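Local atomic coordinates of inclusion membrane protein A (Chlamydia trachomatis, PDB entry 6E7E), a protein that probably drives the homotypic fusion of chlamydial inclusions as a SNARE-like inclusion membrane protein, represented here by its soluble domain. Residues V15-E20 / G95-L100; K65-L70 / G143-L148; V114-L117 / Q121-L124. The protein carries 2 engineered substitutions. All blocks are in the same frame, centred on the assembly; numbering follows the deposited sequence.

Contact 1 of 3, residues V15-E20 / G95-L100; sequences VGSLKE and GSVASL
Val97 lays its two methyls against Ser17 and Leu18, joining helix 87-107 to helix 4-38 in the bundle that makes up this soluble domain. The packing meets the definition of knobs-into-holes: Val97 also touches Glu14 and Ile21, so the four residues that receive it follow an i, i+3, i+4, i+7 pattern on helix 4-38. The backbones come close, with the CA atoms of Leu18 and Val97 6.6 Å apart, and 147 Å² is buried between the segments without any hydrogen bond crossing between them. The valine rotamer explains how one side chain serves two neighbours. With CG1 anti to the backbone N (chi1 166°), CG1 goes to the serine and CG2 to the leucine. CG2 of Val97 then sits 3.9 Å from CG of Leu18 and equally far from its CD2, so the leucine meets the methyl at its branch point, CG, and at one methyl, CD2. Leu18 continues inward to Leu145 of helix 125-165. Ser17 offers carbon to the valine, while its OG hydrogen-bonds Arg101, whose guanidinium also forms a salt bridge with Glu20. The shortest approach is from Ser17 CB to Val97 CG1, at 3.6 Å.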
# COMPACT_ATOMS: atom_id res chain seq x y z
N VAL A 15 0.82 -0.01 -10.99
CA VAL A 15 -0.22 0.87 -10.42
C VAL A 15 -1.57 0.16 -10.45
O VAL A 15 -2.33 0.30 -9.47
CB VAL A 15 -0.25 2.22 -11.14
CG1 VAL A 15 -1.48 3.02 -10.79
CG2 VAL A 15 1.01 2.97 -10.85
N GLY A 16 -1.86 -0.60 -11.48
CA GLY A 16 -3.11 -1.38 -11.46
C GLY A 16 -3.12 -2.31 -10.25
O GLY A 16 -4.15 -2.44 -9.57
N SER A 17 -2.01 -2.97 -9.98
CA SER A 17 -1.89 -3.86 -8.81
C SER A 17 -2.01 -3.06 -7.51
O SER A 17 -2.68 -3.53 -6.59
CB SER A 17 -0.60 -4.61 -8.86
OG SER A 17 -0.64 -5.52 -9.93
N LEU A 18 -1.38 -1.90 -7.42
CA LEU A 18 -1.50 -1.07 -6.22
C LEU A 18 -2.95 -0.71 -5.96
O LEU A 18 -3.35 -0.65 -4.78
CB LEU A 18 -0.66 0.19 -6.34
CG LEU A 18 0.83 -0.02 -6.17
CD1 LEU A 18 1.55 1.20 -6.70
CD2 LEU A 18 1.17 -0.30 -4.72
N LYS A 19 -3.74 -0.42 -6.99
CA LYS A 19 -5.15 -0.07 -6.79
C LYS A 19 -5.91 -1.29 -6.29
O LYS A 19 -6.82 -1.14 -5.46
CB LYS A 19 -5.75 0.46 -8.09
CG LYS A 19 -5.24 1.85 -8.45
CD LYS A 19 -5.78 2.35 -9.76
CE LYS A 19 -5.34 3.76 -10.05
NZ LYS A 19 -5.92 4.26 -11.31
N GLU A 20 -5.58 -2.49 -6.76
CA GLU A 20 -6.21 -3.70 -6.20
C GLU A 20 -5.82 -3.89 -4.74
O GLU A 20 -6.67 -4.23 -3.90
CB GLU A 20 -5.80 -4.93 -7.01
CG GLU A 20 -6.29 -4.91 -8.43
CD GLU A 20 -6.15 -6.23 -9.13
OE1 GLU A 20 -5.39 -7.08 -8.64
OE2 GLU A 20 -6.87 -6.42 -10.11
N GLY A 95 8.84 -5.26 -6.39
CA GLY A 95 9.08 -6.03 -5.14
C GLY A 95 8.08 -5.64 -4.05
O GLY A 95 7.55 -6.50 -3.34
N SER A 96 7.83 -4.35 -3.88
CA SER A 96 6.86 -3.86 -2.89
C SER A 96 5.48 -4.43 -3.19
O SER A 96 4.78 -4.87 -2.27
CB SER A 96 6.81 -2.37 -2.88
OG SER A 96 7.92 -1.77 -2.26
N VAL A 97 5.06 -4.34 -4.43
CA VAL A 97 3.73 -4.84 -4.84
C VAL A 97 3.62 -6.32 -4.51
O VAL A 97 2.61 -6.76 -3.93
CB VAL A 97 3.49 -4.54 -6.32
CG1 VAL A 97 2.30 -5.32 -6.84
CG2 VAL A 97 3.28 -3.05 -6.55
N ALA A 98 4.62 -7.11 -4.86
CA ALA A 98 4.56 -8.56 -4.61
C ALA A 98 4.48 -8.83 -3.11
O ALA A 98 3.72 -9.72 -2.69
CB ALA A 98 5.75 -9.23 -5.22
N SER A 99 5.26 -8.12 -2.32
CA SER A 99 5.27 -8.34 -0.87
C SER A 99 3.92 -7.96 -0.27
O SER A 99 3.40 -8.70 0.59
CB SER A 99 6.37 -7.58 -0.26
OG SER A 99 6.42 -7.86 1.12
N LEU A 100 3.34 -6.86 -0.68
CA LEU A 100 2.02 -6.45 -0.17
C LEU A 100 0.96 -7.49 -0.54
O LEU A 100 0.10 -7.78 0.29
CB LEU A 100 1.67 -5.06 -0.70
CG LEU A 100 2.48 -3.94 -0.07
CD1 LEU A 100 2.36 -2.67 -0.91
CD2 LEU A 100 2.04 -3.67 1.37

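Contact 2 of 3, residues K65-L70 / G143-L148; sequences KGFESL and GQLSQL
An apolar contact in the buried interior of the helical bundle joins the short helix 65-73 to the long helix 125-165, with Phe67 as the residue that reaches across. Its setting supports this reading: the same side chain also touches Leu11 and Val15 of helix 4-38 and Ile89 and Leu93 of helix 87-107, so one aromatic side chain touches three helices besides its own. No hydrogen bond passes between the two segments, and their mutual burial is a modest 129 Å². Phe67 holds CG anti to its carbonyl carbon (chi1 -69°) and leads with the far end of the ring. CZ approaches CB of Leu148 at 3.7 Å, and CE2 of Phe67 lies 3.9 Å from that same CB. The carbon is near the ring plane, so Leu148 borders the edge. Leu145 comes in obliquely, its CD1 4.0 Å from CE2 of Phe67. A polar link to a residue just beyond 143-148 accompanies the packing: Gly66 N donates to Ser149 OG. At the start of helix 65-73, Lys65 O is gripped from opposite faces of its carbonyl plane, by Ser69 N at 2.8 Å and by Ser69 OG at 3.1 Å; the hydroxyl oxygen stands 40° out of that plane.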
# COMPACT_ATOMS: atom_id res chain seq x y z
N LYS A 65 0.63 7.59 -4.22
CA LYS A 65 0.17 8.67 -5.12
C LYS A 65 1.27 9.08 -6.11
O LYS A 65 0.92 9.45 -7.24
CB LYS A 65 -0.25 9.86 -4.26
CG LYS A 65 -0.72 11.07 -5.03
CD LYS A 65 -1.06 12.26 -4.16
CE LYS A 65 -0.44 12.21 -2.78
NZ LYS A 65 -0.25 13.56 -2.20
N GLY A 66 2.54 9.08 -5.73
CA GLY A 66 3.57 9.52 -6.68
C GLY A 66 3.64 8.61 -7.88
O GLY A 66 3.90 9.08 -8.99
N PHE A 67 3.44 7.31 -7.69
CA PHE A 67 3.47 6.34 -8.81
C PHE A 67 2.26 6.58 -9.70
O PHE A 67 2.38 6.48 -10.92
CB PHE A 67 3.57 4.93 -8.29
CG PHE A 67 4.88 4.61 -7.65
CD1 PHE A 67 6.02 4.53 -8.43
CD2 PHE A 67 5.00 4.51 -6.28
CE1 PHE A 67 7.25 4.27 -7.85
CE2 PHE A 67 6.23 4.24 -5.70
CZ PHE A 67 7.34 4.10 -6.50
N GLU A 68 1.10 6.73 -9.08
CA GLU A 68 -0.13 6.99 -9.86
C GLU A 68 0.04 8.29 -10.64
O GLU A 68 -0.30 8.39 -11.84
CB GLU A 68 -1.33 6.99 -8.91
CG GLU A 68 -2.63 7.06 -9.65
CD GLU A 68 -3.86 6.84 -8.80
OE1 GLU A 68 -3.72 6.44 -7.63
OE2 GLU A 68 -4.95 7.07 -9.32
N SER A 69 0.58 9.31 -9.98
CA SER A 69 0.81 10.60 -10.66
C SER A 69 1.79 10.46 -11.83
O SER A 69 1.58 11.05 -12.89
CB SER A 69 1.31 11.61 -9.69
OG SER A 69 0.29 12.01 -8.78
N LEU A 70 2.88 9.72 -11.64
CA LEU A 70 3.89 9.51 -12.70
C LEU A 70 3.23 8.87 -13.90
O LEU A 70 3.42 9.31 -15.03
CB LEU A 70 5.01 8.62 -12.18
CG LEU A 70 6.16 8.39 -13.15
CD1 LEU A 70 6.84 9.71 -13.52
CD2 LEU A 70 7.15 7.42 -12.54
N GLY A 143 5.85 1.69 4.79
CA GLY A 143 6.83 2.77 4.98
C GLY A 143 7.74 2.88 3.78
O GLY A 143 8.03 4.01 3.32
N GLN A 144 8.25 1.74 3.32
CA GLN A 144 9.18 1.70 2.16
C GLN A 144 8.48 2.25 0.91
O GLN A 144 9.03 3.11 0.21
CB GLN A 144 9.73 0.28 1.98
CG GLN A 144 10.53 0.03 0.71
CD GLN A 144 11.61 -1.00 0.92
OE1 GLN A 144 11.67 -2.02 0.23
NE2 GLN A 144 12.48 -0.75 1.88
N LEU A 145 7.25 1.79 0.66
CA LEU A 145 6.49 2.28 -0.51
C LEU A 145 6.23 3.79 -0.41
O LEU A 145 6.41 4.52 -1.39
CB LEU A 145 5.18 1.49 -0.56
CG LEU A 145 4.21 1.95 -1.64
CD1 LEU A 145 4.77 1.67 -3.03
CD2 LEU A 145 2.85 1.30 -1.45
N SER A 146 5.78 4.24 0.77
CA SER A 146 5.40 5.66 1.02
C SER A 146 6.60 6.57 0.76
O SER A 146 6.42 7.64 0.18
CB SER A 146 4.85 5.81 2.42
OG SER A 146 4.61 7.16 2.77
N GLN A 147 7.79 6.16 1.17
CA GLN A 147 8.97 7.01 0.96
C GLN A 147 9.25 7.14 -0.54
O GLN A 147 9.54 8.26 -1.01
CB GLN A 147 10.16 6.44 1.69
CG GLN A 147 11.38 7.33 1.65
CD GLN A 147 12.50 6.69 2.44
OE1 GLN A 147 12.94 5.59 2.12
NE2 GLN A 147 12.98 7.38 3.45
N LEU A 148 9.22 6.05 -1.30
CA LEU A 148 9.43 6.13 -2.78
C LEU A 148 8.38 7.05 -3.41
O LEU A 148 8.70 7.87 -4.28
CB LEU A 148 9.33 4.74 -3.42
CG LEU A 148 10.42 3.74 -3.07
CD1 LEU A 148 10.15 2.39 -3.69
CD2 LEU A 148 11.79 4.23 -3.49

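Contact 3 of 3, residues V114-L117 / Q121-L124; sequences VRRL and QQSL
The guanidinium of Arg116 and the carboxamide of Gln122 are bridged by two waters, which lie in the guanidinium plane at its edge. Water 1 accepts from Arg116 NH1 and from Gln122 NE2, each at 2.8 Å; water 2 accepts from Arg116 NH2 and donates to Gln122 OE1 at 2.6 Å. No direct hydrogen bond joins them: NH1 of Arg116 and NE2 of Gln122 are 4.0 Å apart, and the planes are turned 69°. Over one face of the amide stands CD2 of Leu117, at near-equal distances from OE1 (3.7 Å), CD (3.8 Å) and NE2 (4.0 Å) of Gln122, which puts the methyl above the group. Helix 110-119 ends in a Schellman motif. Gln121, its C-prime residue, takes positive phi (59°) and pairs its N with Ala118 O, while Gln122 N donates to Leu117 O at 2.9 Å, nearly straight but from above the carbonyl plane. Leu124 then folds back against the C-terminal part of the helix, its CD2 3.7 Å from CB of Leu117, and with Val114 it packs on Leu46 of helix 44-57. Arg116 has a further partner in Glu113, which forms a salt bridge with its NE. The chemistry implies a helix end held by the paired backbone bonds of the Schellman motif and by leucine packing, with the charged and amide ends coupled through solvent.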
# COMPACT_ATOMS: atom_id res chain seq x y z
N VAL A 114 -10.08 -16.10 13.90
CA VAL A 114 -10.19 -15.68 15.31
C VAL A 114 -11.63 -15.84 15.77
O VAL A 114 -11.86 -16.33 16.88
CB VAL A 114 -9.74 -14.23 15.46
CG1 VAL A 114 -10.24 -13.60 16.73
CG2 VAL A 114 -8.24 -14.13 15.35
N ARG A 115 -12.58 -15.39 14.97
CA ARG A 115 -14.01 -15.51 15.38
C ARG A 115 -14.38 -16.99 15.57
O ARG A 115 -15.05 -17.31 16.56
CB ARG A 115 -14.95 -14.82 14.39
CG ARG A 115 -14.77 -13.31 14.36
CD ARG A 115 -15.73 -12.81 13.30
NE ARG A 115 -15.65 -11.38 13.17
CZ ARG A 115 -15.34 -10.72 12.08
NH1 ARG A 115 -15.05 -11.36 10.96
NH2 ARG A 115 -15.24 -9.40 12.14
N ARG A 116 -13.91 -17.84 14.70
CA ARG A 116 -14.18 -19.29 14.74
C ARG A 116 -13.59 -19.87 16.03
O ARG A 116 -14.29 -20.60 16.74
CB ARG A 116 -13.62 -20.00 13.51
CG ARG A 116 -14.05 -21.45 13.35
CD ARG A 116 -13.30 -22.22 12.29
NE ARG A 116 -11.95 -22.48 12.71
CZ ARG A 116 -11.60 -23.38 13.62
NH1 ARG A 116 -12.50 -24.21 14.13
NH2 ARG A 116 -10.33 -23.49 13.97
N LEU A 117 -12.34 -19.56 16.32
CA LEU A 117 -11.69 -20.05 17.54
C LEU A 117 -12.44 -19.56 18.78
O LEU A 117 -12.70 -20.36 19.69
CB LEU A 117 -10.25 -19.57 17.57
CG LEU A 117 -9.34 -20.17 16.52
CD1 LEU A 117 -8.02 -19.42 16.48
CD2 LEU A 117 -9.10 -21.66 16.76
N GLN A 121 -14.42 -21.51 22.06
CA GLN A 121 -13.70 -21.45 23.36
C GLN A 121 -12.27 -21.99 23.19
O GLN A 121 -11.75 -22.62 24.09
CB GLN A 121 -14.44 -22.23 24.46
CG GLN A 121 -15.69 -21.55 24.97
CD GLN A 121 -16.83 -21.85 24.03
OE1 GLN A 121 -16.97 -22.95 23.49
NE2 GLN A 121 -17.64 -20.84 23.81
N GLN A 122 -11.65 -21.67 22.05
CA GLN A 122 -10.26 -22.10 21.79
C GLN A 122 -9.32 -20.89 21.99
O GLN A 122 -9.79 -19.74 21.95
CB GLN A 122 -10.11 -22.70 20.38
CG GLN A 122 -10.80 -24.06 20.19
CD GLN A 122 -10.59 -24.55 18.77
OE1 GLN A 122 -9.52 -24.96 18.39
NE2 GLN A 122 -11.64 -24.55 17.99
N SER A 123 -8.05 -21.19 22.17
CA SER A 123 -7.05 -20.16 22.48
C SER A 123 -6.83 -19.23 21.28
O SER A 123 -6.69 -19.72 20.15
CB SER A 123 -5.77 -20.79 22.89
OG SER A 123 -4.80 -19.80 23.18
N LEU A 124 -6.69 -17.94 21.56
CA LEU A 124 -6.36 -16.94 20.51
C LEU A 124 -4.88 -16.58 20.54
O LEU A 124 -4.51 -15.74 19.75
CB LEU A 124 -7.21 -15.70 20.76
CG LEU A 124 -8.71 -15.93 20.78
CD1 LEU A 124 -9.42 -14.61 20.93
CD2 LEU A 124 -9.20 -16.65 19.54
O HOH W 1 -12.15 -26.32 15.94
O HOH W 2 -9.15 -25.21 15.82

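In the fold
Contacts 1 and 2 share one core region of the bundle, their centres 11 Å apart. Their segments alternate along the chain (15-20, 65-70, 95-100, 143-148), tying four helices together; Leu100 packs on Leu145, while Lys19 and Glu68 add a long, weak ion pair. Contact 3 lies toward one end of the elongated domain, its centre 31 Å from that of contact 1 and 38 Å from that of contact 2. It falls between the segments of contact 2 in sequence and forms the turn from helix 110-119 to helix 125-165. The buried crossings thus join distant chain regions, whereas the surface turn redirects the chain into the long helix that supplies 143-148.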